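Local atomic coordinates of aminotransferase, class III (Thermomicrobium roseum, PDB entry 6IO1), a protein that probably transfers amino groups between amines and carbonyl compounds with (S)-enantioselectivity, using pyridoxal 5'-phosphate as its cofactor. Residues K146-R151 with G180-T185; A132-W137 with A314-M319; R411-R416 with D436-G441. One frame throughout, in Å; residues are numbered along the deposited sequence.

Interaction 1: K146-R151 with G180-T185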
loop_
_atom_site.group_PDB
_atom_site.type_symbol
_atom_site.label_atom_id
_atom_site.label_comp_id
_atom_site.label_asym_id
_atom_site.label_seq_id
_atom_site.Cartn_x
_atom_site.Cartn_y
_atom_site.Cartn_z
ATOM N N LYS B 146 -21.970 -7.697 0.985
ATOM C CA LYS B 146 -22.233 -6.283 0.734
ATOM C C LYS B 146 -21.602 -5.404 1.809
ATOM O O LYS B 146 -21.598 -5.752 2.989
ATOM C CB LYS B 146 -23.737 -6.023 0.663
ATOM C CG LYS B 146 -24.442 -6.762 -0.460
ATOM C CD LYS B 146 -25.913 -6.389 -0.525
ATOM C CE LYS B 146 -26.677 -7.314 -1.457
ATOM N NZ LYS B 146 -28.144 -7.072 -1.396
ATOM N N ILE B 147 -21.085 -4.248 1.403
ATOM C CA ILE B 147 -20.434 -3.319 2.318
ATOM C C ILE B 147 -21.209 -2.010 2.316
ATOM O O ILE B 147 -21.429 -1.413 1.255
ATOM C CB ILE B 147 -18.960 -3.080 1.940
ATOM C CG1 ILE B 147 -18.179 -4.395 1.984
ATOM C CG2 ILE B 147 -18.333 -2.050 2.870
ATOM C CD1 ILE B 147 -17.856 -4.871 3.386
ATOM N N LEU B 148 -21.618 -1.567 3.501
ATOM C CA LEU B 148 -22.320 -0.301 3.653
ATOM C C LEU B 148 -21.315 0.826 3.853
ATOM O O LEU B 148 -20.417 0.728 4.695
ATOM C CB LEU B 148 -23.293 -0.355 4.831
ATOM C CG LEU B 148 -24.567 -1.181 4.643
ATOM C CD1 LEU B 148 -25.298 -1.343 5.967
ATOM C CD2 LEU B 148 -25.476 -0.547 3.600
ATOM N N SER B 149 -21.478 1.897 3.078
ATOM C CA SER B 149 -20.642 3.082 3.178
ATOM C C SER B 149 -21.543 4.298 3.017
ATOM O O SER B 149 -22.759 4.174 2.851
ATOM C CB SER B 149 -19.516 3.064 2.138
ATOM O OG SER B 149 -18.566 4.083 2.401
ATOM N N ARG B 150 -20.950 5.485 3.088
ATOM C CA ARG B 150 -21.717 6.718 3.051
ATOM C C ARG B 150 -21.203 7.651 1.964
ATOM O O ARG B 150 -20.043 7.584 1.548
ATOM C CB ARG B 150 -21.683 7.435 4.408
ATOM C CG ARG B 150 -22.228 6.601 5.554
ATOM C CD ARG B 150 -21.934 7.243 6.896
ATOM N NE ARG B 150 -20.502 7.295 7.175
ATOM C CZ ARG B 150 -19.973 7.857 8.256
ATOM N NH1 ARG B 150 -20.761 8.394 9.178
ATOM N NH2 ARG B 150 -18.659 7.861 8.429
ATOM N N ARG B 151 -22.100 8.513 1.495
ATOM C CA ARG B 151 -21.697 9.629 0.654
ATOM C C ARG B 151 -20.751 10.527 1.438
ATOM O O ARG B 151 -20.891 10.679 2.653
ATOM C CB ARG B 151 -22.918 10.430 0.196
ATOM C CG ARG B 151 -23.855 9.700 -0.751
ATOM C CD ARG B 151 -25.078 10.554 -1.052
ATOM N NE ARG B 151 -25.933 9.970 -2.082
ATOM C CZ ARG B 151 -25.840 10.249 -3.378
ATOM N NH1 ARG B 151 -24.949 11.135 -3.805
ATOM N NH2 ARG B 151 -26.659 9.669 -4.243
ATOM N N GLY B 180 -20.748 -4.753 -4.757
ATOM C CA GLY B 180 -21.118 -5.071 -3.395
ATOM C C GLY B 180 -21.083 -3.922 -2.413
ATOM O O GLY B 180 -21.111 -4.168 -1.203
ATOM N N PHE B 181 -21.008 -2.682 -2.878
ATOM C CA PHE B 181 -20.926 -1.530 -1.990
ATOM C C PHE B 181 -22.190 -0.690 -2.104
ATOM O O PHE B 181 -22.632 -0.368 -3.212
ATOM C CB PHE B 181 -19.684 -0.695 -2.304
ATOM C CG PHE B 181 -18.394 -1.368 -1.923
ATOM C CD1 PHE B 181 -17.930 -2.463 -2.636
ATOM C CD2 PHE B 181 -17.653 -0.917 -0.843
ATOM C CE1 PHE B 181 -16.748 -3.088 -2.287
ATOM C CE2 PHE B 181 -16.470 -1.539 -0.488
ATOM C CZ PHE B 181 -16.017 -2.625 -1.212
ATOM N N ILE B 182 -22.759 -0.332 -0.957
ATOM C CA ILE B 182 -23.974 0.468 -0.879
ATOM C C ILE B 182 -23.640 1.751 -0.136
ATOM O O ILE B 182 -23.037 1.709 0.944
ATOM C CB ILE B 182 -25.109 -0.296 -0.173
ATOM C CG1 ILE B 182 -25.410 -1.591 -0.926
ATOM C CG2 ILE B 182 -26.354 0.570 -0.066
ATOM C CD1 ILE B 182 -25.918 -2.698 -0.048
ATOM N N HIS B 183 -24.036 2.885 -0.703
ATOM C CA HIS B 183 -23.674 4.191 -0.167
ATOM C C HIS B 183 -24.886 4.838 0.486
ATOM O O HIS B 183 -25.934 4.992 -0.150
ATOM C CB HIS B 183 -23.092 5.083 -1.260
ATOM C CG HIS B 183 -21.749 4.627 -1.731
ATOM N ND1 HIS B 183 -21.583 3.781 -2.806
ATOM C CD2 HIS B 183 -20.511 4.859 -1.237
ATOM C CE1 HIS B 183 -20.297 3.531 -2.969
ATOM N NE2 HIS B 183 -19.625 4.172 -2.030
ATOM N N LEU B 184 -24.732 5.209 1.753
ATOM C CA LEU B 184 -25.749 5.907 2.519
ATOM C C LEU B 184 -25.503 7.415 2.460
ATOM O O LEU B 184 -24.469 7.885 1.979
ATOM C CB LEU B 184 -25.754 5.415 3.967
ATOM C CG LEU B 184 -25.948 3.926 4.254
ATOM C CD1 LEU B 184 -25.402 3.556 5.627
ATOM C CD2 LEU B 184 -27.411 3.554 4.156
ATOM N N THR B 185 -26.475 8.184 2.947
ATOM C CA THR B 185 -26.308 9.630 3.009
ATOM C C THR B 185 -25.337 10.014 4.118
ATOM O O THR B 185 -25.256 9.359 5.161
ATOM C CB THR B 185 -27.646 10.338 3.233
ATOM O OG1 THR B 185 -28.083 10.138 4.584
ATOM C CG2 THR B 185 -28.699 9.822 2.270
#
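Two neighbouring parallel strands of the mixed seven-stranded sheet in the cofactor-binding domain meet here, Ile-147 pairing with Phe-181 and Leu-148 with Ile-182; strand 181-184 is the outermost on this side. Ile-147 is gripped from both backbone ends: its N donates to Gly-180 O at 2.6 Å, and its O accepts from Ile-182 N at 2.8 Å. Ser-149 N then returns to Ile-182 O at 2.6 Å, and Leu-184 N and Arg-151 N carry the alternation onward. On the Leu-148 face, CD2 of that leucine lies alongside Ile-182 CB at 3.8 Å, while Lys-146 reaches past Ile-182 CD1 to a salt bridge with Glu-216. The C-terminal end of strand 146-150 approaches the cofactor pocket, where Arg-150 NH2 binds the backbone O of the pocket residue Glu-227. On the other face Phe-181, its CG anti to the carbonyl carbon (chi1 -70°), stands its ring beside Ile-147 under helix 121-138; an alanine in place of Phe-181 would probably leave a gap beneath Ile-129 and Arg-133 and Ile-147 without its aromatic neighbour. The contact is CH-pi: Ile-147 CB sits over one face of the Phe-181 ring, 4.1 Å from its centroid and displaced toward the rim.

Interaction 2: A132-W137 with A314-M319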
loop_
_atom_site.group_PDB
_atom_site.type_symbol
_atom_site.label_atom_id
_atom_site.label_comp_id
_atom_site.label_asym_id
_atom_site.label_seq_id
_atom_site.Cartn_x
_atom_site.Cartn_y
_atom_site.Cartn_z
ATOM N N ALA B 132 -13.758 -9.069 6.704
ATOM C CA ALA B 132 -15.179 -9.200 7.018
ATOM C C ALA B 132 -15.846 -10.233 6.114
ATOM O O ALA B 132 -16.583 -11.118 6.583
ATOM C CB ALA B 132 -15.873 -7.843 6.890
ATOM N N ARG B 133 -15.586 -10.141 4.806
ATOM C CA ARG B 133 -16.187 -11.093 3.876
ATOM C C ARG B 133 -15.700 -12.514 4.146
ATOM O O ARG B 133 -16.492 -13.464 4.127
ATOM C CB ARG B 133 -15.900 -10.668 2.437
ATOM C CG ARG B 133 -16.648 -9.401 2.042
ATOM C CD ARG B 133 -16.184 -8.834 0.714
ATOM N NE ARG B 133 -17.175 -7.915 0.159
ATOM C CZ ARG B 133 -16.957 -7.109 -0.874
ATOM N NH1 ARG B 133 -15.772 -7.090 -1.467
ATOM N NH2 ARG B 133 -17.923 -6.310 -1.307
ATOM N N TYR B 134 -14.402 -12.677 4.412
ATOM C CA TYR B 134 -13.843 -13.989 4.727
ATOM C C TYR B 134 -14.407 -14.535 6.032
ATOM O O TYR B 134 -14.607 -15.746 6.173
ATOM C CB TYR B 134 -12.319 -13.881 4.793
ATOM C CG TYR B 134 -11.589 -15.172 5.072
ATOM C CD1 TYR B 134 -11.780 -16.293 4.277
ATOM C CD2 TYR B 134 -10.688 -15.262 6.125
ATOM C CE1 TYR B 134 -11.102 -17.471 4.529
ATOM C CE2 TYR B 134 -10.006 -16.432 6.385
ATOM C CZ TYR B 134 -10.215 -17.534 5.585
ATOM O OH TYR B 134 -9.536 -18.701 5.846
ATOM N N TYR B 135 -14.648 -13.656 7.006
ATOM C CA TYR B 135 -15.242 -14.066 8.273
ATOM C C TYR B 135 -16.629 -14.642 8.051
ATOM O O TYR B 135 -16.960 -15.717 8.567
ATOM C CB TYR B 135 -15.289 -12.868 9.226
ATOM C CG TYR B 135 -16.181 -13.031 10.440
ATOM C CD1 TYR B 135 -15.686 -13.564 11.622
ATOM C CD2 TYR B 135 -17.512 -12.624 10.414
ATOM C CE1 TYR B 135 -16.491 -13.704 12.738
ATOM C CE2 TYR B 135 -18.326 -12.764 11.523
ATOM C CZ TYR B 135 -17.810 -13.303 12.683
ATOM O OH TYR B 135 -18.614 -13.442 13.790
ATOM N N TRP B 136 -17.461 -13.936 7.283
ATOM C CA TRP B 136 -18.790 -14.470 6.990
ATOM C C TRP B 136 -18.709 -15.743 6.152
ATOM O O TRP B 136 -19.531 -16.653 6.313
ATOM C CB TRP B 136 -19.652 -13.411 6.311
ATOM C CG TRP B 136 -20.083 -12.342 7.266
ATOM C CD1 TRP B 136 -19.821 -11.009 7.172
ATOM C CD2 TRP B 136 -20.835 -12.518 8.477
ATOM N NE1 TRP B 136 -20.369 -10.341 8.239
ATOM C CE2 TRP B 136 -20.996 -11.244 9.056
ATOM C CE3 TRP B 136 -21.390 -13.628 9.124
ATOM C CZ2 TRP B 136 -21.689 -11.048 10.248
ATOM C CZ3 TRP B 136 -22.077 -13.431 10.309
ATOM C CH2 TRP B 136 -22.220 -12.152 10.859
ATOM N N TRP B 137 -17.726 -15.825 5.250
ATOM C CA TRP B 137 -17.536 -17.041 4.461
ATOM C C TRP B 137 -17.214 -18.235 5.351
ATOM O O TRP B 137 -17.746 -19.333 5.149
ATOM C CB TRP B 137 -16.427 -16.817 3.430
ATOM C CG TRP B 137 -16.212 -17.956 2.472
ATOM C CD1 TRP B 137 -16.953 -18.243 1.362
ATOM C CD2 TRP B 137 -15.173 -18.942 2.528
ATOM N NE1 TRP B 137 -16.446 -19.354 0.730
ATOM C CE2 TRP B 137 -15.354 -19.801 1.425
ATOM C CE3 TRP B 137 -14.113 -19.185 3.405
ATOM C CZ2 TRP B 137 -14.513 -20.884 1.177
ATOM C CZ3 TRP B 137 -13.278 -20.262 3.157
ATOM C CH2 TRP B 137 -13.483 -21.098 2.053
ATOM N N ALA B 314 -9.805 -22.156 11.156
ATOM C CA ALA B 314 -9.686 -22.877 9.896
ATOM C C ALA B 314 -8.256 -23.371 9.707
ATOM O O ALA B 314 -7.306 -22.581 9.758
ATOM C CB ALA B 314 -10.097 -21.985 8.724
ATOM N N ASP B 315 -8.109 -24.677 9.479
ATOM C CA ASP B 315 -6.800 -25.285 9.236
ATOM C C ASP B 315 -6.437 -25.101 7.761
ATOM O O ASP B 315 -6.449 -26.030 6.950
ATOM C CB ASP B 315 -6.809 -26.754 9.637
ATOM C CG ASP B 315 -5.437 -27.395 9.540
ATOM O OD1 ASP B 315 -4.442 -26.662 9.352
ATOM O OD2 ASP B 315 -5.352 -28.637 9.652
ATOM N N ARG B 316 -6.106 -23.857 7.426
ATOM C CA ARG B 316 -5.755 -23.483 6.065
ATOM C C ARG B 316 -4.932 -22.206 6.120
ATOM O O ARG B 316 -4.906 -21.508 7.137
ATOM C CB ARG B 316 -7.002 -23.279 5.199
ATOM C CG ARG B 316 -7.792 -22.037 5.575
ATOM C CD ARG B 316 -9.214 -22.084 5.040
ATOM N NE ARG B 316 -9.266 -21.973 3.584
ATOM C CZ ARG B 316 -9.023 -20.855 2.906
ATOM N NH1 ARG B 316 -9.097 -20.854 1.582
ATOM N NH2 ARG B 316 -8.704 -19.737 3.546
ATOM N N VAL B 317 -4.255 -21.913 5.017
ATOM C CA VAL B 317 -3.470 -20.689 4.923
ATOM C C VAL B 317 -4.403 -19.516 4.666
ATOM O O VAL B 317 -5.314 -19.596 3.832
ATOM C CB VAL B 317 -2.409 -20.811 3.813
ATOM C CG1 VAL B 317 -1.652 -19.500 3.651
ATOM C CG2 VAL B 317 -1.451 -21.952 4.114
ATOM N N PHE B 318 -4.184 -18.421 5.389
ATOM C CA PHE B 318 -4.935 -17.191 5.161
ATOM C C PHE B 318 -4.338 -16.507 3.938
ATOM O O PHE B 318 -3.259 -15.911 4.015
ATOM C CB PHE B 318 -4.874 -16.297 6.397
ATOM C CG PHE B 318 -5.630 -15.007 6.259
ATOM C CD1 PHE B 318 -6.940 -14.999 5.813
ATOM C CD2 PHE B 318 -5.034 -13.802 6.592
ATOM C CE1 PHE B 318 -7.639 -13.813 5.691
ATOM C CE2 PHE B 318 -5.728 -12.611 6.472
ATOM C CZ PHE B 318 -7.032 -12.618 6.021
ATOM N N MET B 319 -5.040 -16.586 2.809
ATOM C CA MET B 319 -4.490 -16.160 1.521
ATOM C C MET B 319 -4.708 -14.663 1.295
ATOM O O MET B 319 -5.368 -14.232 0.350
ATOM C CB MET B 319 -5.098 -16.988 0.393
ATOM C CG MET B 319 -4.780 -18.473 0.474
ATOM S SD MET B 319 -3.014 -18.825 0.367
ATOM C CE MET B 319 -2.666 -18.324 -1.316
#
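Tyr-134 carries most of this contact, reaching from helix 121-138 into the loop 314-319 and meeting Arg-316 and Phe-318 there. The polar part is a single hydrogen bond: Arg-316 NH2 donates to Tyr-134 OH at 2.7 Å. It is bent, with an N-H...O angle of 132°, and the phenol oxygen is tilted out of the guanidinium plane. The arginine gets there by a folded route. Its CG sits between the backbone N and the carbonyl carbon (chi1 70°), and a bend at chi3 turns the guanidinium to the phenol, the two side chains running past each other in opposite directions; on the way CD passes within 3.5 Å of Tyr-134 OH.

The aromatic part is an oblique pair of rings, Tyr-134 and Phe-318, with centroids 5.3 Å apart and planes inclined at 33°. The closest atoms are two pairs: Tyr-134 CD2 with Phe-318 CE1 at 3.4 Å, and Tyr-134 CE2 with Phe-318 CD1, also at 3.4 Å. A looser contact comes from Trp-137, one turn further along the helix, whose CZ3 lies over the centre of the Arg-316 guanidinium, 4.3 Å from CZ. One face of the cationic group is thereby covered by indole while its edge is used on the phenol.

The site lies at the dimer interface: Phe-174 of the second subunit brings its ring against Tyr-134, and Glu-172 of that subunit forms a long, weak ion pair with Arg-316 NH1. Within the chain, Leu-311 of helix 305-312 packs on Tyr-134 and Ile-131 of helix 121-138 on Phe-318, while strand 256-260 lies against Ala-132, Tyr-135 and Trp-136 of the same helix.

Interaction 3: R411-R416 with D436-G441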
loop_
_atom_site.group_PDB
_atom_site.type_symbol
_atom_site.label_atom_id
_atom_site.label_comp_id
_atom_site.label_asym_id
_atom_site.label_seq_id
_atom_site.Cartn_x
_atom_site.Cartn_y
_atom_site.Cartn_z
ATOM N N ARG B 411 1.198 33.446 1.699
ATOM C CA ARG B 411 1.192 33.974 3.092
ATOM C C ARG B 411 1.937 33.045 4.067
ATOM O O ARG B 411 1.776 33.237 5.283
ATOM C CB ARG B 411 -0.226 34.370 3.510
ATOM C CG ARG B 411 -0.551 35.815 3.155
ATOM C CD ARG B 411 -2.011 36.187 3.208
ATOM N NE ARG B 411 -2.256 37.436 2.503
ATOM C CZ ARG B 411 -1.865 38.631 2.920
ATOM N NH1 ARG B 411 -1.075 38.742 3.973
ATOM N NH2 ARG B 411 -2.272 39.713 2.285
ATOM N N GLY B 412 2.706 32.089 3.546
ATOM C CA GLY B 412 3.508 31.209 4.415
ATOM C C GLY B 412 2.728 30.108 5.113
ATOM O O GLY B 412 3.222 29.616 6.137
ATOM N N ILE B 413 1.542 29.746 4.622
ATOM C CA ILE B 413 0.824 28.614 5.279
ATOM C C ILE B 413 0.460 27.546 4.243
ATOM O O ILE B 413 0.014 27.907 3.138
ATOM C CB ILE B 413 -0.403 29.053 6.103
ATOM C CG1 ILE B 413 -1.612 29.357 5.220
ATOM C CG2 ILE B 413 -0.065 30.198 7.044
ATOM C CD1 ILE B 413 -2.930 29.161 5.924
ATOM N N ILE B 414 0.654 26.281 4.611
ATOM C CA ILE B 414 0.260 25.146 3.734
ATOM C C ILE B 414 -0.982 24.505 4.360
ATOM O O ILE B 414 -0.868 23.932 5.453
ATOM C CB ILE B 414 1.416 24.140 3.583
ATOM C CG1 ILE B 414 2.584 24.745 2.798
ATOM C CG2 ILE B 414 0.923 22.843 2.962
ATOM C CD1 ILE B 414 3.824 23.895 2.800
ATOM N N VAL B 415 -2.114 24.617 3.667
ATOM C CA VAL B 415 -3.429 24.060 4.100
ATOM C C VAL B 415 -4.120 23.469 2.866
ATOM O O VAL B 415 -3.706 23.798 1.740
ATOM C CB VAL B 415 -4.311 25.123 4.782
ATOM C CG1 VAL B 415 -3.791 25.499 6.158
ATOM C CG2 VAL B 415 -4.482 26.357 3.914
ATOM N N ARG B 416 -5.114 22.607 3.072
ATOM C CA ARG B 416 -5.790 21.987 1.940
ATOM C C ARG B 416 -6.833 22.948 1.386
ATOM O O ARG B 416 -7.789 23.296 2.080
ATOM C CB ARG B 416 -6.430 20.669 2.367
ATOM C CG ARG B 416 -7.231 20.004 1.275
ATOM C CD ARG B 416 -6.324 19.502 0.169
ATOM N NE ARG B 416 -7.074 18.875 -0.915
ATOM C CZ ARG B 416 -6.990 19.234 -2.192
ATOM N NH1 ARG B 416 -6.191 20.228 -2.553
ATOM N NH2 ARG B 416 -7.709 18.602 -3.108
ATOM N N ASP B 436 -2.162 31.174 16.184
ATOM C CA ASP B 436 -2.453 32.529 15.722
ATOM C C ASP B 436 -1.869 32.774 14.340
ATOM O O ASP B 436 -2.493 33.438 13.498
ATOM C CB ASP B 436 -1.891 33.556 16.701
ATOM C CG ASP B 436 -2.677 33.630 17.978
ATOM O OD1 ASP B 436 -3.832 33.154 17.994
ATOM O OD2 ASP B 436 -2.152 34.180 18.969
ATOM N N VAL B 437 -0.662 32.261 14.097
ATOM C CA VAL B 437 -0.060 32.377 12.773
ATOM C C VAL B 437 -0.966 31.731 11.735
ATOM O O VAL B 437 -1.302 32.335 10.709
ATOM C CB VAL B 437 1.346 31.750 12.766
ATOM C CG1 VAL B 437 1.881 31.665 11.347
ATOM C CG2 VAL B 437 2.281 32.546 13.662
ATOM N N LEU B 438 -1.423 30.510 12.027
ATOM C CA LEU B 438 -2.291 29.787 11.104
ATOM C C LEU B 438 -3.595 30.540 10.876
ATOM O O LEU B 438 -4.048 30.696 9.732
ATOM C CB LEU B 438 -2.556 28.381 11.646
ATOM C CG LEU B 438 -3.548 27.480 10.909
ATOM C CD1 LEU B 438 -3.118 27.285 9.478
ATOM C CD2 LEU B 438 -3.678 26.142 11.605
ATOM N N ILE B 439 -4.199 31.041 11.957
ATOM C CA ILE B 439 -5.489 31.720 11.845
ATOM C C ILE B 439 -5.360 32.957 10.971
ATOM O O ILE B 439 -6.165 33.201 10.061
ATOM C CB ILE B 439 -6.059 32.052 13.240
ATOM C CG1 ILE B 439 -6.395 30.769 13.998
ATOM C CG2 ILE B 439 -7.379 32.711 13.098
ATOM C CD1 ILE B 439 -6.378 30.948 15.505
ATOM N N GLU B 440 -4.360 33.786 11.296
ATOM C CA GLU B 440 -4.131 35.078 10.593
ATOM C C GLU B 440 -3.835 34.813 9.114
ATOM O O GLU B 440 -4.401 35.527 8.262
ATOM C CB GLU B 440 -2.973 35.832 11.249
ATOM C CG GLU B 440 -3.280 36.301 12.659
ATOM C CD GLU B 440 -4.395 37.328 12.759
ATOM O OE1 GLU B 440 -4.890 37.766 11.702
ATOM O OE2 GLU B 440 -4.766 37.687 13.893
ATOM N N GLY B 441 -3.009 33.805 8.829
ATOM C CA GLY B 441 -2.700 33.456 7.448
ATOM C C GLY B 441 -3.950 33.059 6.682
ATOM O O GLY B 441 -4.164 33.516 5.555
#
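Arg-411 opens the contact by laying the aliphatic part of its side chain beside Gly-441 of helix 432-450, with Arg-411 CD 4.2 Å from Gly-441 O. Its chain is extended from CG to NE and runs on to a salt bridge with Asp-448, further along the same helix, so the arginine reaches along the helix surface instead of into the interior. Arg-411 is also the first residue to leave the geometry of helix 400-410. Gly-412 follows with positive phi, as the C-prime residue of a Schellman motif in which Ile-413 N turns back to Thr-408 O and closes the helix.

Ile-413 then drops onto helix 432-450. CG1 stands between the backbone N and the carbonyl carbon (chi1 78°), which directs the CG1 branch to the helix, where CD1 meets Leu-438 CD1 at 4.0 Å and the backbone at Gly-441 C at 4.1 Å. The isoleucine and leucine side chains cross at about a right angle. The absence of a side chain at Gly-441 matters here, since a beta carbon built on it would point at the strand and fall only 2.7 Å from Ile-413 CG2, a clash. Ile-414 turns its side chain away from the helix, and Val-415 turns back: its CG1 touches Leu-438 CD1 at 3.8 Å. That one methyl of Leu-438 thus meets both Ile-413 and Val-415, and Met-424 of strand 421-424 adjoins both Val-415 and Leu-438.

No hydrogen bond crosses between the segments; the surfaces meet through aliphatic carbons and a bare patch of helix backbone. A helix laid on the alternate residues of a strand in this way is two-layer alpha/beta packing, here in the small domain of a fold-type I aminotransferase, whose sheet also takes in the N-terminal strand 52-55.

Interactions 1 and 2 are neighbours, linked by helix 121-138, which leads into strand 146-150: Arg-133 of that helix, through NH2, packs on Phe-181 CE1 at 3.6 Å. Interaction 3 lies on the other side of the chain's centre, its centre about 36 Å from that of interaction 1 and 48 Å from that of interaction 2. The chemistry follows the setting. Interaction 1 is backbone hydrogen bonding inside a sheet, partly buried and covered by helices. Interaction 2, partly buried, joins side chains of a helix and an irregular loop at the subunit interface. Interaction 3, mostly buried, is apolar helix-on-strand contact in a different sheet, with the exposed Arg-411 at its margin.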